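1-carboxybiuret hydrolase subunit AtzE (Pseudomonas sp., PDB 6C62) hydrolyses 1-carboxybiuret to urea-1,3-dicarboxylate and ammonia, a step in the bacterial degradation of the herbicide atrazine. Local coordinates at residues A[204-209]-A[299-304]; A[168-173]-A[403-408]; A[175-180]-A[399-404]; A[123-128]-A[303-308]; A[309-314]-A[334-339]. One frame throughout, in Å; residues are numbered along the deposited sequence.

Contact 1. Residues A[204-209]-A[299-304]; sequences HSIDHL and AAAFVI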
# COMPACT_ATOMS: atom_id res chain seq x y z
N HIS A 204 -0.01 -9.85 4.07
CA HIS A 204 -0.36 -9.55 2.69
C HIS A 204 0.80 -8.85 1.93
O HIS A 204 1.05 -9.12 0.74
CB HIS A 204 -1.61 -8.63 2.67
CG HIS A 204 -2.85 -9.25 3.21
ND1 HIS A 204 -3.76 -8.55 3.99
CD2 HIS A 204 -3.38 -10.48 3.00
CE1 HIS A 204 -4.78 -9.36 4.25
NE2 HIS A 204 -4.56 -10.54 3.67
N SER A 205 1.50 -7.97 2.62
CA SER A 205 2.60 -7.21 2.00
C SER A 205 3.88 -8.04 1.72
O SER A 205 4.81 -7.53 1.05
CB SER A 205 2.99 -6.01 2.90
OG SER A 205 2.04 -4.95 2.94
N ILE A 206 4.01 -9.25 2.29
CA ILE A 206 5.28 -9.98 2.18
C ILE A 206 5.19 -11.47 1.87
O ILE A 206 6.19 -12.06 1.46
CB ILE A 206 6.17 -9.76 3.46
CG1 ILE A 206 6.19 -8.29 3.95
CG2 ILE A 206 7.61 -10.15 3.19
CD1 ILE A 206 6.94 -8.12 5.26
N ASP A 207 4.03 -12.11 2.00
CA ASP A 207 3.95 -13.58 1.77
C ASP A 207 4.34 -13.98 0.38
O ASP A 207 3.85 -13.39 -0.58
CB ASP A 207 2.53 -14.16 1.98
CG ASP A 207 1.99 -14.04 3.39
OD1 ASP A 207 2.76 -13.90 4.34
OD2 ASP A 207 0.70 -14.09 3.50
N HIS A 208 5.16 -15.03 0.27
CA HIS A 208 5.51 -15.69 -0.99
C HIS A 208 5.16 -17.19 -0.87
O HIS A 208 5.21 -17.76 0.22
CB HIS A 208 7.02 -15.71 -1.21
CG HIS A 208 7.71 -14.39 -1.27
ND1 HIS A 208 7.97 -13.62 -0.15
CD2 HIS A 208 8.41 -13.84 -2.28
CE1 HIS A 208 8.72 -12.58 -0.51
NE2 HIS A 208 9.01 -12.69 -1.80
N LEU A 209 4.85 -17.85 -1.98
CA LEU A 209 4.62 -19.30 -2.01
C LEU A 209 5.59 -19.92 -2.96
O LEU A 209 6.02 -19.30 -3.94
CB LEU A 209 3.23 -19.62 -2.49
CG LEU A 209 2.06 -18.98 -1.68
CD1 LEU A 209 0.79 -19.35 -2.38
CD2 LEU A 209 2.10 -19.52 -0.24
N ALA A 299 14.51 -5.09 10.20
CA ALA A 299 13.73 -4.38 11.15
C ALA A 299 12.35 -3.99 10.56
O ALA A 299 11.32 -4.20 11.20
CB ALA A 299 14.49 -3.17 11.67
N ALA A 300 12.36 -3.44 9.37
CA ALA A 300 11.15 -3.04 8.69
C ALA A 300 10.26 -4.23 8.36
O ALA A 300 9.03 -4.13 8.57
CB ALA A 300 11.49 -2.30 7.42
N ALA A 301 10.85 -5.34 7.89
CA ALA A 301 10.10 -6.55 7.66
C ALA A 301 9.41 -7.04 8.95
O ALA A 301 8.25 -7.45 8.95
CB ALA A 301 10.94 -7.63 7.11
N PHE A 302 10.14 -6.95 10.04
CA PHE A 302 9.69 -7.43 11.33
C PHE A 302 8.51 -6.63 11.80
O PHE A 302 7.49 -7.19 12.26
CB PHE A 302 10.84 -7.38 12.34
CG PHE A 302 10.59 -8.15 13.59
CD1 PHE A 302 9.80 -7.64 14.55
CD2 PHE A 302 11.19 -9.37 13.80
CE1 PHE A 302 9.53 -8.34 15.72
CE2 PHE A 302 10.98 -10.07 15.00
CZ PHE A 302 10.13 -9.54 15.95
N VAL A 303 8.60 -5.31 11.67
CA VAL A 303 7.54 -4.39 12.04
C VAL A 303 6.27 -4.61 11.26
O VAL A 303 5.20 -4.70 11.85
CB VAL A 303 8.07 -2.90 11.98
CG1 VAL A 303 6.93 -1.92 12.04
CG2 VAL A 303 9.01 -2.62 13.15
N ILE A 304 6.38 -4.68 9.96
CA ILE A 304 5.22 -4.88 9.08
C ILE A 304 4.57 -6.24 9.33
O ILE A 304 3.40 -6.36 9.34
CB ILE A 304 5.67 -4.72 7.62
CG1 ILE A 304 5.89 -3.22 7.37
CG2 ILE A 304 4.66 -5.25 6.61
CD1 ILE A 304 6.68 -2.89 6.11
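Ile206 and Ile304 bring the loop just ahead of strand 208-213 against helix 294-312, so that a helix outside the central mixed sheet of the amidase fold packs on the approach to one of its inner strands. The apolar part is small and rests on two branches. The terminal CD1 of Ile206 lies 3.9 Å from CG2 of Ile304, the two side chains running obliquely to each other. Ile206 reaches this far because its CG1 arm is extended, with CD1 anti to CA (chi2 174°), and the same methyl comes within 4.4 Å of CB of Ala301, one turn earlier on the helix. The CG2 branch of Ile304 also serves a second neighbour, CB of Ser205, at 4.1 Å. It thus touches both loop residues.

No hydrogen bond joins the two segments; the polar groups turn to partners elsewhere. Ser205 presents its CB to the helix, and its OG is hydrogen-bonded to Glu308, further along the same helix. Asp207, which follows Ile206, bonds through OD1 to Thr171, linking this loop to the one that leads to the probable acyl-ester nucleophile Ser174, whose side chain is about 10 Å from that of Ile206. The CD1 methyl of Ile206 finally stands 4.0 Å from the backbone O of Ala301, an oxygen that accepts a hydrogen bond from Thr305 OG1.

Contact 2. Residues A[168-173]-A[403-408]; sequences GSDTNG and PVSFAG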
# COMPACT_ATOMS: atom_id res chain seq x y z
N GLY A 168 5.39 -24.88 0.20
CA GLY A 168 5.45 -24.10 1.41
C GLY A 168 5.13 -22.63 1.18
O GLY A 168 4.72 -22.23 0.08
N SER A 169 5.30 -21.86 2.26
CA SER A 169 5.22 -20.42 2.20
C SER A 169 6.44 -19.85 2.86
O SER A 169 7.09 -20.48 3.70
CB SER A 169 3.92 -19.85 2.81
OG SER A 169 3.93 -19.79 4.22
N ASP A 170 6.77 -18.64 2.43
CA ASP A 170 7.93 -17.91 2.89
C ASP A 170 7.62 -16.40 2.94
O ASP A 170 7.43 -15.75 1.91
CB ASP A 170 9.16 -18.20 1.96
CG ASP A 170 10.50 -17.68 2.54
OD1 ASP A 170 10.53 -16.53 3.00
OD2 ASP A 170 11.52 -18.42 2.51
N THR A 171 7.54 -15.87 4.15
CA THR A 171 7.32 -14.46 4.33
C THR A 171 8.64 -13.80 4.70
O THR A 171 9.08 -12.89 3.99
CB THR A 171 6.24 -14.26 5.41
OG1 THR A 171 5.08 -14.92 4.97
CG2 THR A 171 5.89 -12.80 5.58
N ASN A 172 9.26 -14.30 5.76
CA ASN A 172 10.54 -13.83 6.26
C ASN A 172 11.59 -14.94 6.34
O ASN A 172 12.63 -14.77 6.98
CB ASN A 172 10.31 -13.28 7.65
CG ASN A 172 9.38 -12.05 7.65
OD1 ASN A 172 9.66 -11.07 6.96
ND2 ASN A 172 8.27 -12.13 8.41
N GLY A 173 11.32 -16.08 5.70
CA GLY A 173 12.24 -17.21 5.70
C GLY A 173 11.65 -18.59 5.68
O GLY A 173 12.40 -19.55 5.61
N PRO A 403 15.98 -10.05 5.59
CA PRO A 403 16.26 -8.85 4.73
C PRO A 403 15.97 -9.09 3.24
O PRO A 403 15.61 -8.16 2.53
CB PRO A 403 17.77 -8.63 4.93
CG PRO A 403 18.14 -9.36 6.22
CD PRO A 403 17.19 -10.52 6.29
N VAL A 404 16.10 -10.31 2.78
CA VAL A 404 16.04 -10.62 1.35
C VAL A 404 14.61 -10.75 0.81
O VAL A 404 14.26 -10.18 -0.24
CB VAL A 404 16.83 -11.93 1.07
CG1 VAL A 404 16.76 -12.27 -0.41
CG2 VAL A 404 18.28 -11.81 1.57
N SER A 405 13.75 -11.44 1.54
CA SER A 405 12.34 -11.50 1.20
C SER A 405 11.63 -10.13 1.28
O SER A 405 10.65 -9.93 0.61
CB SER A 405 11.63 -12.57 2.06
OG SER A 405 12.13 -12.51 3.35
N PHE A 406 12.17 -9.20 2.05
CA PHE A 406 11.54 -7.90 2.19
C PHE A 406 11.60 -7.08 0.87
O PHE A 406 10.68 -6.34 0.53
CB PHE A 406 12.18 -7.14 3.33
CG PHE A 406 11.44 -5.90 3.72
CD1 PHE A 406 10.07 -5.96 4.02
CD2 PHE A 406 12.07 -4.67 3.75
CE1 PHE A 406 9.35 -4.80 4.32
CE2 PHE A 406 11.34 -3.53 4.04
CZ PHE A 406 10.02 -3.59 4.38
N ALA A 407 12.71 -7.28 0.15
CA ALA A 407 12.88 -6.77 -1.20
C ALA A 407 12.20 -7.64 -2.24
O ALA A 407 12.03 -7.20 -3.40
CB ALA A 407 14.34 -6.61 -1.53
N GLY A 408 11.83 -8.89 -1.91
CA GLY A 408 11.07 -9.74 -2.84
C GLY A 408 11.94 -10.41 -3.89
O GLY A 408 11.40 -10.85 -4.90
O HOH W 1 11.22 -10.53 4.75
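Ser405 holds its OG between its own backbone N and carbonyl carbon (chi1 40°), which turns the hydroxyl to the loop 171-173, while Asn172, with chi1 -65°, swings its amide oxygen back to the same place. The loop follows strand 165-170 and leads to Ser174, the probable acyl-ester nucleophile of the Ser-Ser-Lys triad of the amidase family; helix 402-407 packs against it through Ser405. Between the two side chains sits a water. It donates to OD1 of Asn172 at 2.8 Å and is hydrogen-bonded to OG of Ser405 at 2.6 Å, so that a bridge joins residues whose CA atoms are 5.9 Å apart. The other end of the Asn172 amide is spoken for, ND2 being bonded to Thr305 of helix 294-312, which fixes the rotation of the group and leaves OD1 facing the water.

Beside the bridge Ser405 is pressed against the loop backbone: its OG lies 3.6 Å from CA of Asn172. Asp170 comes to the flank, its OD1 4.2 Å from CB of Ser405 and its OD2 taken by Arg176. The same carboxylate also bonds weakly within its own loop, where Gly173 adopts backbone angles that a side chain would hardly tolerate; this weak bond, bent to 118° at the hydrogen, runs from Gly173 N to Asp170 OD1 over 2.8 Å.

Contact 3. Residues A[175-180]-A[399-404]; sequences IRVPAS and LLTQPV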
# COMPACT_ATOMS: atom_id res chain seq x y z
N ILE A 175 10.38 -20.90 3.78
CA ILE A 175 10.78 -21.96 2.86
C ILE A 175 12.27 -22.23 3.01
O ILE A 175 12.73 -23.40 3.11
CB ILE A 175 10.48 -21.60 1.40
CG1 ILE A 175 9.00 -21.78 1.11
CG2 ILE A 175 11.30 -22.45 0.40
CD1 ILE A 175 8.53 -21.16 -0.22
N ARG A 176 13.03 -21.16 2.99
CA ARG A 176 14.48 -21.24 3.09
C ARG A 176 14.97 -21.85 4.41
O ARG A 176 15.94 -22.61 4.39
CB ARG A 176 15.08 -19.84 2.82
CG ARG A 176 14.82 -19.39 1.41
CD ARG A 176 15.04 -17.89 1.34
NE ARG A 176 13.99 -17.16 2.04
CZ ARG A 176 14.07 -15.87 2.40
NH1 ARG A 176 15.18 -15.21 2.19
NH2 ARG A 176 13.04 -15.25 2.99
N VAL A 177 14.34 -21.56 5.54
CA VAL A 177 14.77 -22.10 6.81
C VAL A 177 14.61 -23.67 6.88
O VAL A 177 15.60 -24.37 7.20
CB VAL A 177 14.08 -21.37 8.00
CG1 VAL A 177 14.37 -22.05 9.34
CG2 VAL A 177 14.56 -19.89 8.05
N PRO A 178 13.42 -24.22 6.59
CA PRO A 178 13.33 -25.68 6.57
C PRO A 178 14.15 -26.36 5.49
O PRO A 178 14.62 -27.45 5.71
CB PRO A 178 11.82 -25.97 6.40
CG PRO A 178 11.20 -24.68 6.06
CD PRO A 178 12.12 -23.55 6.43
N ALA A 179 14.33 -25.73 4.34
CA ALA A 179 15.23 -26.27 3.35
C ALA A 179 16.63 -26.39 3.94
O ALA A 179 17.29 -27.45 3.82
CB ALA A 179 15.27 -25.41 2.09
N SER A 180 17.07 -25.33 4.61
CA SER A 180 18.39 -25.33 5.26
C SER A 180 18.53 -26.44 6.32
O SER A 180 19.50 -27.23 6.29
CB SER A 180 18.67 -24.00 5.91
OG SER A 180 19.97 -23.89 6.46
N LEU A 399 17.32 -14.59 10.81
CA LEU A 399 18.20 -13.41 10.72
C LEU A 399 18.75 -13.11 9.30
O LEU A 399 18.90 -11.95 8.91
CB LEU A 399 19.39 -13.60 11.71
CG LEU A 399 19.13 -13.33 13.20
CD1 LEU A 399 20.30 -13.80 14.05
CD2 LEU A 399 18.85 -11.87 13.52
N LEU A 400 19.14 -14.16 8.59
CA LEU A 400 19.75 -14.08 7.28
C LEU A 400 18.74 -14.09 6.11
O LEU A 400 19.05 -13.66 5.00
CB LEU A 400 20.72 -15.21 7.09
CG LEU A 400 21.82 -15.26 8.17
CD1 LEU A 400 22.66 -16.53 8.08
CD2 LEU A 400 22.68 -14.02 8.08
N THR A 401 17.54 -14.58 6.36
CA THR A 401 16.50 -14.69 5.33
C THR A 401 15.66 -13.40 5.24
O THR A 401 15.25 -12.98 4.14
CB THR A 401 15.56 -15.89 5.59
OG1 THR A 401 15.13 -15.91 6.95
CG2 THR A 401 16.27 -17.14 5.33
N GLN A 402 15.39 -12.81 6.39
CA GLN A 402 14.42 -11.74 6.52
C GLN A 402 14.71 -10.47 5.69
O GLN A 402 13.81 -9.92 5.09
CB GLN A 402 14.17 -11.42 8.01
CG GLN A 402 12.95 -10.55 8.25
CD GLN A 402 12.34 -10.68 9.64
OE1 GLN A 402 13.00 -11.13 10.56
NE2 GLN A 402 11.04 -10.41 9.78
N PRO A 403 15.98 -10.05 5.59
CA PRO A 403 16.26 -8.85 4.73
C PRO A 403 15.97 -9.09 3.24
O PRO A 403 15.61 -8.16 2.53
CB PRO A 403 17.77 -8.63 4.93
CG PRO A 403 18.14 -9.36 6.22
CD PRO A 403 17.19 -10.52 6.29
N VAL A 404 16.10 -10.31 2.78
CA VAL A 404 16.04 -10.62 1.35
C VAL A 404 14.61 -10.75 0.81
O VAL A 404 14.26 -10.18 -0.24
CB VAL A 404 16.83 -11.93 1.07
CG1 VAL A 404 16.76 -12.27 -0.41
CG2 VAL A 404 18.28 -11.81 1.57
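The carbonyl oxygen of Thr401 is gripped from both faces of its plane: NH1 of Arg176 donates to it at 3.0 Å, and the backbone N of Val404 reaches it from the opposite face at 3.1 Å. The arginine bond is bent, 143° at the hydrogen, and NH1 stands tilted 21° from the carbonyl plane. NH2 of Arg176 adds a weak bond to the same oxygen at 3.4 Å. The guanidinium arrives there because the chain, otherwise extended, bends at chi3 (-71°), sliding past Thr401 in the opposite direction.

One guanidinium face then lies on CB of Thr401, which stands 3.4 Å above the plane and off toward the rim, and Val404 CB meets the edge, 3.8 Å from NH1. Arg176 lies in the first turn of helix 176-182, just after the probable nucleophile Ser174, so the bonds tie this part of the amidase fold to the chain around Thr401, leading into helix 402-407. The charge itself is met by a salt bridge from NE to Asp170, and NH1 has a further acceptor in Gln429. A leucine in place of Arg176 would probably leave the Asp170 carboxylate without its salt-bridge mate and the Thr401 carbonyl without its arginine donor. Thr401 uses its own OG1 for the carbonyl of Asn172, while the methyl CG2 of Val177 passes at 4.2 Å from that hydroxyl oxygen.

Contact 4. Residues A[123-128]-A[303-308]; sequences FAYGFT and VITASE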
# COMPACT_ATOMS: atom_id res chain seq x y z
N PHE A 123 -0.56 -20.30 12.03
CA PHE A 123 -0.76 -19.06 11.32
C PHE A 123 0.50 -18.53 10.69
O PHE A 123 0.58 -17.35 10.36
CB PHE A 123 -1.51 -18.00 12.19
CG PHE A 123 -2.95 -18.34 12.47
CD1 PHE A 123 -3.78 -18.84 11.51
CD2 PHE A 123 -3.49 -18.13 13.74
CE1 PHE A 123 -5.12 -19.11 11.80
CE2 PHE A 123 -4.80 -18.38 14.02
CZ PHE A 123 -5.63 -18.87 13.04
N ALA A 124 1.48 -19.42 10.51
CA ALA A 124 2.74 -19.15 9.83
C ALA A 124 3.70 -18.27 10.63
O ALA A 124 4.71 -17.90 10.07
CB ALA A 124 2.50 -18.54 8.45
N TYR A 125 3.46 -17.96 11.90
CA TYR A 125 4.37 -17.07 12.66
C TYR A 125 5.35 -17.89 13.50
O TYR A 125 5.04 -18.29 14.63
CB TYR A 125 3.57 -16.14 13.58
CG TYR A 125 4.26 -14.82 14.02
CD1 TYR A 125 5.51 -14.41 13.54
CD2 TYR A 125 3.59 -13.95 14.88
CE1 TYR A 125 6.08 -13.22 13.93
CE2 TYR A 125 4.15 -12.69 15.23
CZ TYR A 125 5.40 -12.34 14.75
OH TYR A 125 6.00 -11.14 15.14
N GLY A 126 6.49 -18.20 12.94
CA GLY A 126 7.52 -19.03 13.65
C GLY A 126 8.48 -19.66 12.69
O GLY A 126 8.14 -19.81 11.50
N PHE A 127 9.69 -19.98 13.14
CA PHE A 127 10.68 -20.64 12.30
C PHE A 127 11.08 -22.02 12.74
O PHE A 127 12.12 -22.51 12.30
CB PHE A 127 11.93 -19.79 12.29
CG PHE A 127 11.77 -18.51 11.53
CD1 PHE A 127 11.43 -18.54 10.19
CD2 PHE A 127 12.02 -17.31 12.13
CE1 PHE A 127 11.26 -17.35 9.48
CE2 PHE A 127 11.91 -16.10 11.41
CZ PHE A 127 11.52 -16.14 10.09
N THR A 128 10.28 -22.68 13.57
CA THR A 128 10.69 -24.00 14.12
C THR A 128 9.68 -25.16 14.02
O THR A 128 10.05 -26.29 14.28
CB THR A 128 11.05 -23.83 15.59
OG1 THR A 128 9.86 -23.49 16.34
CG2 THR A 128 12.17 -22.72 15.76
N VAL A 303 8.60 -5.31 11.67
CA VAL A 303 7.54 -4.39 12.04
C VAL A 303 6.27 -4.61 11.26
O VAL A 303 5.20 -4.70 11.85
CB VAL A 303 8.07 -2.90 11.98
CG1 VAL A 303 6.93 -1.92 12.04
CG2 VAL A 303 9.01 -2.62 13.15
N ILE A 304 6.38 -4.68 9.96
CA ILE A 304 5.22 -4.88 9.08
C ILE A 304 4.57 -6.24 9.33
O ILE A 304 3.40 -6.36 9.34
CB ILE A 304 5.67 -4.72 7.62
CG1 ILE A 304 5.89 -3.22 7.37
CG2 ILE A 304 4.66 -5.25 6.61
CD1 ILE A 304 6.68 -2.89 6.11
N THR A 305 5.39 -7.25 9.53
CA THR A 305 4.93 -8.62 9.76
C THR A 305 4.07 -8.67 11.01
O THR A 305 2.99 -9.23 10.99
CB THR A 305 6.13 -9.58 9.88
OG1 THR A 305 6.73 -9.73 8.57
CG2 THR A 305 5.70 -10.91 10.42
N ALA A 306 4.59 -8.13 12.11
CA ALA A 306 3.89 -8.24 13.37
C ALA A 306 2.55 -7.50 13.35
O ALA A 306 1.59 -7.98 13.86
CB ALA A 306 4.76 -7.71 14.51
N SER A 307 2.53 -6.28 12.80
CA SER A 307 1.27 -5.55 12.75
C SER A 307 0.25 -6.16 11.76
O SER A 307 -0.93 -6.26 12.13
CB SER A 307 1.54 -4.09 12.44
OG SER A 307 2.06 -3.51 13.62
N GLU A 308 0.69 -6.48 10.56
CA GLU A 308 -0.25 -7.00 9.58
C GLU A 308 -0.73 -8.42 10.02
O GLU A 308 -1.89 -8.69 9.95
CB GLU A 308 0.36 -7.11 8.18
CG GLU A 308 0.47 -5.81 7.45
CD GLU A 308 0.86 -5.90 5.94
OE1 GLU A 308 0.66 -6.93 5.27
OE2 GLU A 308 1.34 -4.84 5.39
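Tyr125 alone carries the loop 123-128 to helix 294-312, and its contact is closest at the hydroxyl end. OH lies 3.7 Å from CB of Ala306 and 4.0 Å from CA of the same residue, so the phenol abuts the helix surface at a residue whose small side chain lets it come close. The ring gets there with CG anti to the backbone N (chi1 -157°), which stretches the side chain from the loop across to the helix; the two CA atoms, of Tyr125 and Ala306, remain 8.9 Å apart.

The flank of the ring is looser. CE1 comes to 4.2 Å from CG2 of Thr305, an oblique approach of methyl to ring. Thr305 meets the ring through this methyl, its hydroxyl being engaged elsewhere. No hydrogen bond crosses between the two segments, and Tyr125 remains partly exposed where Thr305 and Ala306 are buried. The ring has further partners outside the two segments: Arg331 makes a cation-pi contact with it, and the rings of Phe202 and Phe332 meet it with planes inclined at about 50° and 55°.

The chain runs on extended through Gly126, at angles where a side chain would jam against the carbonyl O of Tyr125. Tyr125 stands about 7 Å from Ser150 and about 8 Å from Ser174, side chain to side chain, two residues probably of the catalytic triad. The arrangement is thus an aromatic side chain from a loop, braced on a helix beside the Ser-Ser-Lys active site of an amidase-family hydrolase.

Contact 5. Residues A[309-314]-A[334-339]; sequences GGCLHL and SGVLQP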
# COMPACT_ATOMS: atom_id res chain seq x y z
N GLY A 309 0.18 -9.30 10.50
CA GLY A 309 -0.27 -10.63 10.97
C GLY A 309 -1.13 -10.55 12.24
O GLY A 309 -2.15 -11.20 12.34
N GLY A 310 -0.73 -9.73 13.21
CA GLY A 310 -1.54 -9.56 14.40
C GLY A 310 -2.91 -9.00 14.12
O GLY A 310 -3.93 -9.53 14.63
N CYS A 311 -2.98 -7.91 13.34
CA CYS A 311 -4.26 -7.28 13.06
C CYS A 311 -5.18 -8.16 12.24
O CYS A 311 -6.37 -8.09 12.37
CB CYS A 311 -4.09 -5.90 12.43
SG CYS A 311 -3.30 -4.80 13.69
N LEU A 312 -4.62 -9.00 11.39
CA LEU A 312 -5.42 -9.97 10.66
C LEU A 312 -6.26 -10.84 11.59
O LEU A 312 -7.30 -11.30 11.18
CB LEU A 312 -4.53 -10.91 9.87
CG LEU A 312 -5.13 -11.69 8.70
CD1 LEU A 312 -5.50 -10.73 7.59
CD2 LEU A 312 -4.08 -12.68 8.19
N HIS A 313 -5.75 -11.12 12.80
CA HIS A 313 -6.42 -12.03 13.74
C HIS A 313 -7.04 -11.27 14.92
O HIS A 313 -7.34 -11.85 15.97
CB HIS A 313 -5.37 -13.01 14.27
CG HIS A 313 -4.83 -13.92 13.22
ND1 HIS A 313 -5.56 -14.96 12.73
CD2 HIS A 313 -3.66 -13.91 12.54
CE1 HIS A 313 -4.86 -15.59 11.81
NE2 HIS A 313 -3.71 -14.96 11.65
N LEU A 314 -7.27 -9.97 14.76
CA LEU A 314 -7.71 -9.17 15.89
C LEU A 314 -9.05 -9.64 16.50
O LEU A 314 -9.21 -9.67 17.73
CB LEU A 314 -7.76 -7.70 15.51
CG LEU A 314 -8.21 -6.74 16.61
CD1 LEU A 314 -7.34 -6.83 17.86
CD2 LEU A 314 -8.16 -5.31 16.03
N SER A 334 1.58 -8.21 20.73
CA SER A 334 2.57 -7.15 20.58
C SER A 334 2.45 -6.43 19.27
O SER A 334 2.45 -5.18 19.21
CB SER A 334 4.00 -7.73 20.68
OG SER A 334 4.95 -6.66 20.68
N GLY A 335 2.33 -7.20 18.19
CA GLY A 335 2.15 -6.63 16.83
C GLY A 335 0.95 -5.70 16.72
O GLY A 335 1.05 -4.62 16.12
N VAL A 336 -0.17 -6.09 17.31
CA VAL A 336 -1.40 -5.24 17.32
C VAL A 336 -1.19 -3.93 18.07
O VAL A 336 -1.80 -2.92 17.74
CB VAL A 336 -2.56 -6.00 17.97
CG1 VAL A 336 -3.73 -5.10 18.28
CG2 VAL A 336 -2.98 -7.15 17.08
N LEU A 337 -0.33 -3.95 19.11
CA LEU A 337 -0.09 -2.77 19.95
C LEU A 337 0.97 -1.80 19.38
O LEU A 337 1.19 -0.74 19.97
CB LEU A 337 0.21 -3.16 21.39
CG LEU A 337 -0.78 -4.14 22.03
CD1 LEU A 337 -0.44 -4.43 23.52
CD2 LEU A 337 -2.22 -3.70 21.90
N GLN A 338 1.57 -2.11 18.24
CA GLN A 338 2.66 -1.30 17.71
C GLN A 338 2.12 0.05 17.24
O GLN A 338 1.09 0.12 16.57
CB GLN A 338 3.38 -2.00 16.54
CG GLN A 338 4.23 -3.16 16.97
CD GLN A 338 4.81 -3.97 15.86
OE1 GLN A 338 5.38 -5.01 16.11
NE2 GLN A 338 4.73 -3.47 14.62
N PRO A 339 2.78 1.14 17.66
CA PRO A 339 2.42 2.46 17.05
C PRO A 339 2.31 2.43 15.50
O PRO A 339 3.09 1.81 14.83
CB PRO A 339 3.58 3.37 17.49
CG PRO A 339 4.06 2.75 18.80
CD PRO A 339 3.85 1.25 18.66
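The end of helix 294-312 and the last turn of helix 329-336 come together at Gly310 and Val336, whose CA atoms are only 5.2 Å apart. Absence of a side chain at Gly310 makes this possible: a CB there would point at the other helix and fall about 3.1 Å from CG2 of Val336. That methyl instead lies directly on the backbone, 3.5 Å from the carbonyl carbon of Gly310. Gly335, just before it, likewise has no side chain on the facing side.

Val336 works with both branches. CG2, beside its backbone N, also meets SG of Cys311 at 4.1 Å, whereas CG1, anti to that N (chi1 167°), points to CD1 of Leu314 at 4.0 Å, the two side chains crossing at about a right angle. No hydrogen bond passes between the segments, but Gly335 O receives Ser307 OG, one turn back on helix 294-312. Ala341 of the second subunit packs on both Cys311 and Leu314, so the valine's neighbours also face the subunit interface. This is a close helix-helix packing through glycine, set away from the active site and beside the subunit interface of the amidase.

Contacts 1, 4 and 5 follow one another down helix 294-312, with contacts 1 and 4 sharing Val303 and Ile304 and their centres 8 Å apart; contact 5, opening later in the chain, lies at the helix's far end, its centre about 10 Å from that of contact 4. Contacts 2 and 3 share Pro403 and Val404 at the start of helix 402-407, centres 7 Å apart, and take up the chain on both sides of Ser174. Strands 165-170 and 208-213, neighbours in the mixed sheet, join contacts 2 and 1. Contacts 1 to 4 thus lie near the probable catalytic serines; contact 5, its centre about 23 Å from that of contact 3, lies away from that site and, like contact 4, touches the second subunit.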